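Long-range contacts in indole-3-acetic acid-amido synthetase GH3.15 (Arabidopsis thaliana, PDB 6E1Q), which conjugates amino acids, chiefly glutamine, to the auxin precursor indole-3-butyric acid in an ATP-dependent reaction, and acts likewise on the herbicide 2,4-DB: residues L95-G99 / S553-T557; L203-E208 / I259-L263. One frame throughout, in Å; residues are numbered along the deposited sequence. Where two conformers were deposited one is given.

Contact 1: residues L95-G99 / S553-T557; sequences LTSSG and SQYKT
The carboxamide of Q554 reaches across to the end of strand 91-97 and gives an N-H to the backbone carbonyl of T96, with NE2 3.0 Å from O. The bond is nearly straight at hydrogen (165°), and the acceptor lies close to the plane of the amide. Seen from T96, the donor comes in somewhat tilted from the carbonyl plane. The same NE2 passes 3.4 Å from the backbone N of S98, but both are donors and do not bond. With CG beside its own backbone N (chi1 -72°) and the chain extended beyond it (chi2 164°), Q554 reaches from the loop to the strand. Farther along, the tip of K556 comes only loosely alongside S98, its CE and NZ both 4.1 Å from OG, and S98 itself is poorly ordered.

In the next shell, the hydroxyl of S551 bonds to OE1 of Q554; the two bonds together are consistent with this orientation of the amide rather than the flipped one. Were Q554 shortened to an alanine, the T96 carbonyl would probably lose its side-chain donor and S551 its bond to the amide oxygen, weakening the link between loop and strand. Backbone bonds from T96 to R160 and from S97 to K106 hold the receiving strand in its sheet.

S97 and S98 bind ATP, and S97 touches S329 of the same nucleotide site. The contact thus joins the C-terminal domain to the serine-rich phosphate-binding loop of an ANL-type adenylating enzyme, beside its ATP-binding site.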
loop_
_atom_site.group_PDB
_atom_site.type_symbol
_atom_site.label_atom_id
_atom_site.label_comp_id
_atom_site.label_asym_id
_atom_site.label_seq_id
_atom_site.Cartn_x
_atom_site.Cartn_y
_atom_site.Cartn_z
ATOM N N LEU A 95 0.098 16.417 -1.840
ATOM C CA LEU A 95 0.460 15.016 -1.950
ATOM C C LEU A 95 -0.423 14.327 -2.986
ATOM O O LEU A 95 -1.652 14.438 -2.927
ATOM C CB LEU A 95 0.317 14.331 -0.595
ATOM C CG LEU A 95 1.245 14.795 0.533
ATOM C CD1 LEU A 95 0.989 13.975 1.796
ATOM C CD2 LEU A 95 2.723 14.728 0.166
ATOM N N THR A 96 0.200 13.656 -3.958
ATOM C CA THR A 96 -0.538 12.856 -4.923
ATOM C C THR A 96 -0.763 11.472 -4.332
ATOM O O THR A 96 0.194 10.723 -4.126
ATOM C CB THR A 96 0.211 12.751 -6.242
ATOM O OG1 THR A 96 0.493 14.064 -6.711
ATOM C CG2 THR A 96 -0.647 12.070 -7.248
ATOM N N SER A 97 -2.014 11.138 -4.091
ATOM C CA SER A 97 -2.366 9.896 -3.429
ATOM C C SER A 97 -2.697 8.827 -4.463
ATOM O O SER A 97 -3.044 9.129 -5.609
ATOM C CB SER A 97 -3.550 10.130 -2.485
ATOM O OG SER A 97 -4.293 8.956 -2.262
ATOM N N SER A 98 -2.526 7.572 -4.056
ATOM C CA SER A 98 -3.293 6.492 -4.654
ATOM C C SER A 98 -4.729 6.588 -4.156
ATOM O O SER A 98 -5.005 7.128 -3.081
ATOM C CB SER A 98 -2.707 5.130 -4.289
ATOM O OG SER A 98 -3.180 4.721 -3.015
ATOM N N GLY A 99 -5.654 6.057 -4.938
ATOM C CA GLY A 99 -7.041 6.337 -4.634
ATOM C C GLY A 99 -7.408 7.663 -5.261
ATOM O O GLY A 99 -6.685 8.652 -5.103
ATOM N N SER A 553 5.471 3.507 -8.545
ATOM C CA SER A 553 5.619 3.133 -7.141
ATOM C C SER A 553 4.284 2.973 -6.441
ATOM O O SER A 553 4.221 2.374 -5.368
ATOM C CB SER A 553 6.440 4.192 -6.414
ATOM O OG SER A 553 5.805 5.457 -6.517
ATOM N N GLN A 554 3.222 3.533 -6.998
ATOM C CA GLN A 554 1.908 3.380 -6.409
ATOM C C GLN A 554 1.072 2.358 -7.157
ATOM O O GLN A 554 -0.097 2.165 -6.821
ATOM C CB GLN A 554 1.200 4.738 -6.356
ATOM C CG GLN A 554 1.777 5.689 -5.295
ATOM C CD GLN A 554 1.355 7.155 -5.486
ATOM O OE1 GLN A 554 1.512 7.729 -6.564
ATOM N NE2 GLN A 554 0.830 7.760 -4.427
ATOM N N TYR A 555 1.645 1.681 -8.154
ATOM C CA TYR A 555 0.842 0.762 -8.954
ATOM C C TYR A 555 0.424 -0.453 -8.133
ATOM O O TYR A 555 1.244 -1.067 -7.440
ATOM C CB TYR A 555 1.598 0.300 -10.201
ATOM C CG TYR A 555 0.770 -0.665 -11.022
ATOM C CD1 TYR A 555 -0.106 -0.194 -12.005
ATOM C CD2 TYR A 555 0.835 -2.040 -10.795
ATOM C CE1 TYR A 555 -0.890 -1.080 -12.756
ATOM C CE2 TYR A 555 0.060 -2.926 -11.536
ATOM C CZ TYR A 555 -0.802 -2.438 -12.519
ATOM O OH TYR A 555 -1.581 -3.314 -13.266
ATOM N N LYS A 556 -0.859 -0.803 -8.224
ATOM C CA LYS A 556 -1.379 -2.064 -7.721
ATOM C C LYS A 556 -2.197 -2.707 -8.824
ATOM O O LYS A 556 -2.877 -2.016 -9.585
ATOM C CB LYS A 556 -2.279 -1.882 -6.483
ATOM C CG LYS A 556 -1.885 -0.762 -5.543
ATOM C CD LYS A 556 -2.908 -0.647 -4.418
ATOM C CE LYS A 556 -2.942 0.743 -3.826
ATOM N NZ LYS A 556 -2.735 0.732 -2.360
ATOM N N THR A 557 -2.147 -4.026 -8.897
ATOM C CA THR A 557 -3.024 -4.707 -9.837
ATOM C C THR A 557 -4.480 -4.395 -9.510
ATOM O O THR A 557 -4.941 -4.719 -8.406
ATOM C CB THR A 557 -2.786 -6.214 -9.807
ATOM O OG1 THR A 557 -1.410 -6.478 -10.128
ATOM C CG2 THR A 557 -3.680 -6.895 -10.835
#

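Contact 2: residues L203-E208 / I259-L263; sequences LCGLLE and IGKFL
F262 packs against the last turn of helix 194-207 and meets a different residue at nearly every step. Its CB lies 4.0 Å from CD1 of L207, the methyl that also touches the side chain of L263. At one part of the ring's rim, CD2 is 3.8 Å from SG of C204, an oblique Cys sulfur-aromatic contact with the sulfur 4.9 Å from the centroid. Farther round, on the same side of the plane, CD1 comes within 3.4 Å of CD of E208, also oblique, whose carboxylate is turned 43° from the ring. K261 CB lies over the opposite face.

The bend at chi2 (-62°) of E208 brings its carboxylate back to F262; OE1 is bound by N211, while a water donates to both OE2 and the backbone O of F262. Beyond the sulfur, CD1 of I259 reaches SG of C204 at 3.6 Å and meets CD2 of L203. The backbone O of I259 accepts from both F262 N and L263 N, which shapes the turn that carries F262. Outward, L203 and L207 also pack on helix 220-243.

This is largely apolar packing within the N-terminal domain, with a water-bridged polar side at E208, of the last turn of helix 194-207 against the loop that follows helix 253-258.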
loop_
_atom_site.group_PDB
_atom_site.type_symbol
_atom_site.label_atom_id
_atom_site.label_comp_id
_atom_site.label_asym_id
_atom_site.label_seq_id
_atom_site.Cartn_x
_atom_site.Cartn_y
_atom_site.Cartn_z
ATOM N N LEU A 203 21.863 -2.150 -8.064
ATOM C CA LEU A 203 23.322 -2.184 -8.011
ATOM C C LEU A 203 23.831 -1.634 -6.676
ATOM O O LEU A 203 24.665 -2.265 -6.015
ATOM C CB LEU A 203 23.899 -1.408 -9.194
ATOM C CG LEU A 203 25.420 -1.251 -9.258
ATOM C CD1 LEU A 203 26.031 -2.617 -9.340
ATOM C CD2 LEU A 203 25.752 -0.477 -10.508
ATOM N N CYS A 204 23.280 -0.494 -6.227
ATOM C CA CYS A 204 23.645 0.027 -4.906
ATOM C C CYS A 204 23.263 -0.934 -3.781
ATOM O O CYS A 204 24.046 -1.149 -2.836
ATOM C CB CYS A 204 23.003 1.392 -4.683
ATOM S SG CYS A 204 23.785 2.649 -5.747
ATOM N N GLY A 205 22.060 -1.504 -3.842
ATOM C CA GLY A 205 21.649 -2.415 -2.789
ATOM C C GLY A 205 22.524 -3.652 -2.726
ATOM O O GLY A 205 22.828 -4.157 -1.641
ATOM N N LEU A 206 22.922 -4.173 -3.890
ATOM C CA LEU A 206 23.791 -5.352 -3.903
ATOM C C LEU A 206 25.192 -5.006 -3.414
ATOM O O LEU A 206 25.807 -5.786 -2.684
ATOM C CB LEU A 206 23.866 -5.958 -5.308
ATOM C CG LEU A 206 22.584 -6.580 -5.865
ATOM C CD1 LEU A 206 22.775 -6.828 -7.354
ATOM C CD2 LEU A 206 22.281 -7.887 -5.131
ATOM N N LEU A 207 25.725 -3.858 -3.834
ATOM C CA LEU A 207 27.043 -3.448 -3.352
ATOM C C LEU A 207 27.060 -3.308 -1.836
ATOM O O LEU A 207 28.068 -3.625 -1.195
ATOM C CB LEU A 207 27.462 -2.133 -4.006
ATOM C CG LEU A 207 28.010 -2.182 -5.448
ATOM C CD1 LEU A 207 27.894 -0.811 -6.084
ATOM C CD2 LEU A 207 29.475 -2.629 -5.471
ATOM N N GLU A 208 25.947 -2.871 -1.242
ATOM C CA GLU A 208 25.866 -2.638 0.192
ATOM C C GLU A 208 25.260 -3.813 0.952
ATOM O O GLU A 208 24.858 -3.642 2.108
ATOM C CB GLU A 208 25.052 -1.371 0.467
ATOM C CG GLU A 208 25.766 -0.113 0.052
ATOM C CD GLU A 208 27.059 0.082 0.835
ATOM O OE1 GLU A 208 26.961 0.440 2.030
ATOM O OE2 GLU A 208 28.154 -0.127 0.261
ATOM N N ILE A 259 26.946 7.188 -8.361
ATOM C CA ILE A 259 27.241 5.769 -8.149
ATOM C C ILE A 259 28.620 5.554 -7.533
ATOM O O ILE A 259 28.846 4.551 -6.839
ATOM C CB ILE A 259 27.092 4.999 -9.475
ATOM C CG1 ILE A 259 27.189 3.485 -9.238
ATOM C CG2 ILE A 259 28.143 5.460 -10.486
ATOM C CD1 ILE A 259 25.976 2.901 -8.552
ATOM N N GLY A 260 29.558 6.480 -7.763
ATOM C CA GLY A 260 30.911 6.336 -7.246
ATOM C C GLY A 260 30.983 6.187 -5.741
ATOM O O GLY A 260 31.989 5.693 -5.225
ATOM N N LYS A 261 29.926 6.581 -5.029
ATOM C CA LYS A 261 29.901 6.469 -3.573
ATOM C C LYS A 261 30.013 5.020 -3.116
ATOM O O LYS A 261 30.616 4.736 -2.075
ATOM C CB LYS A 261 28.613 7.093 -3.038
ATOM C CG LYS A 261 28.720 7.713 -1.671
ATOM C CD LYS A 261 27.407 8.375 -1.296
ATOM C CE LYS A 261 27.453 8.904 0.124
ATOM N NZ LYS A 261 26.339 8.395 0.976
ATOM N N PHE A 262 29.416 4.094 -3.863
ATOM C CA PHE A 262 29.408 2.682 -3.501
ATOM C C PHE A 262 30.208 1.809 -4.452
ATOM O O PHE A 262 30.810 0.827 -4.013
ATOM C CB PHE A 262 27.967 2.158 -3.434
ATOM C CG PHE A 262 27.082 2.933 -2.499
ATOM C CD1 PHE A 262 27.215 2.793 -1.127
ATOM C CD2 PHE A 262 26.118 3.800 -2.988
ATOM C CE1 PHE A 262 26.396 3.503 -0.253
ATOM C CE2 PHE A 262 25.301 4.512 -2.123
ATOM C CZ PHE A 262 25.439 4.362 -0.754
ATOM N N LEU A 263 30.217 2.147 -5.742
ATOM C CA LEU A 263 31.004 1.437 -6.749
ATOM C C LEU A 263 32.419 2.016 -6.766
ATOM O O LEU A 263 32.827 2.733 -7.680
ATOM C CB LEU A 263 30.334 1.553 -8.112
ATOM C CG LEU A 263 30.802 0.649 -9.248
ATOM C CD1 LEU A 263 30.564 -0.814 -8.907
ATOM C CD2 LEU A 263 30.060 1.046 -10.531
HETATM O O HOH W 1 30.513 -0.583 -1.602
#

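Overall arrangement
The centres of the two contacts lie about 28 Å apart, and their nearest atoms are about 17 Å from each other, so they do not touch. Along the chain contact 2 is nested inside the loop closed by contact 1. The centre of contact 1 is about 8 Å, that of contact 2 about 27 Å, from the centre of the chain. Contact 1 joins strand 91-97 of the N-terminal family region to the loop after helix 537-547 of the C-terminal one, tying distant parts of the sequence together beside the ATP site. Contact 2, wholly N-terminal and away from annotated sites, packs the end of helix 194-207 on the loop after helix 253-258, some 51 residues on.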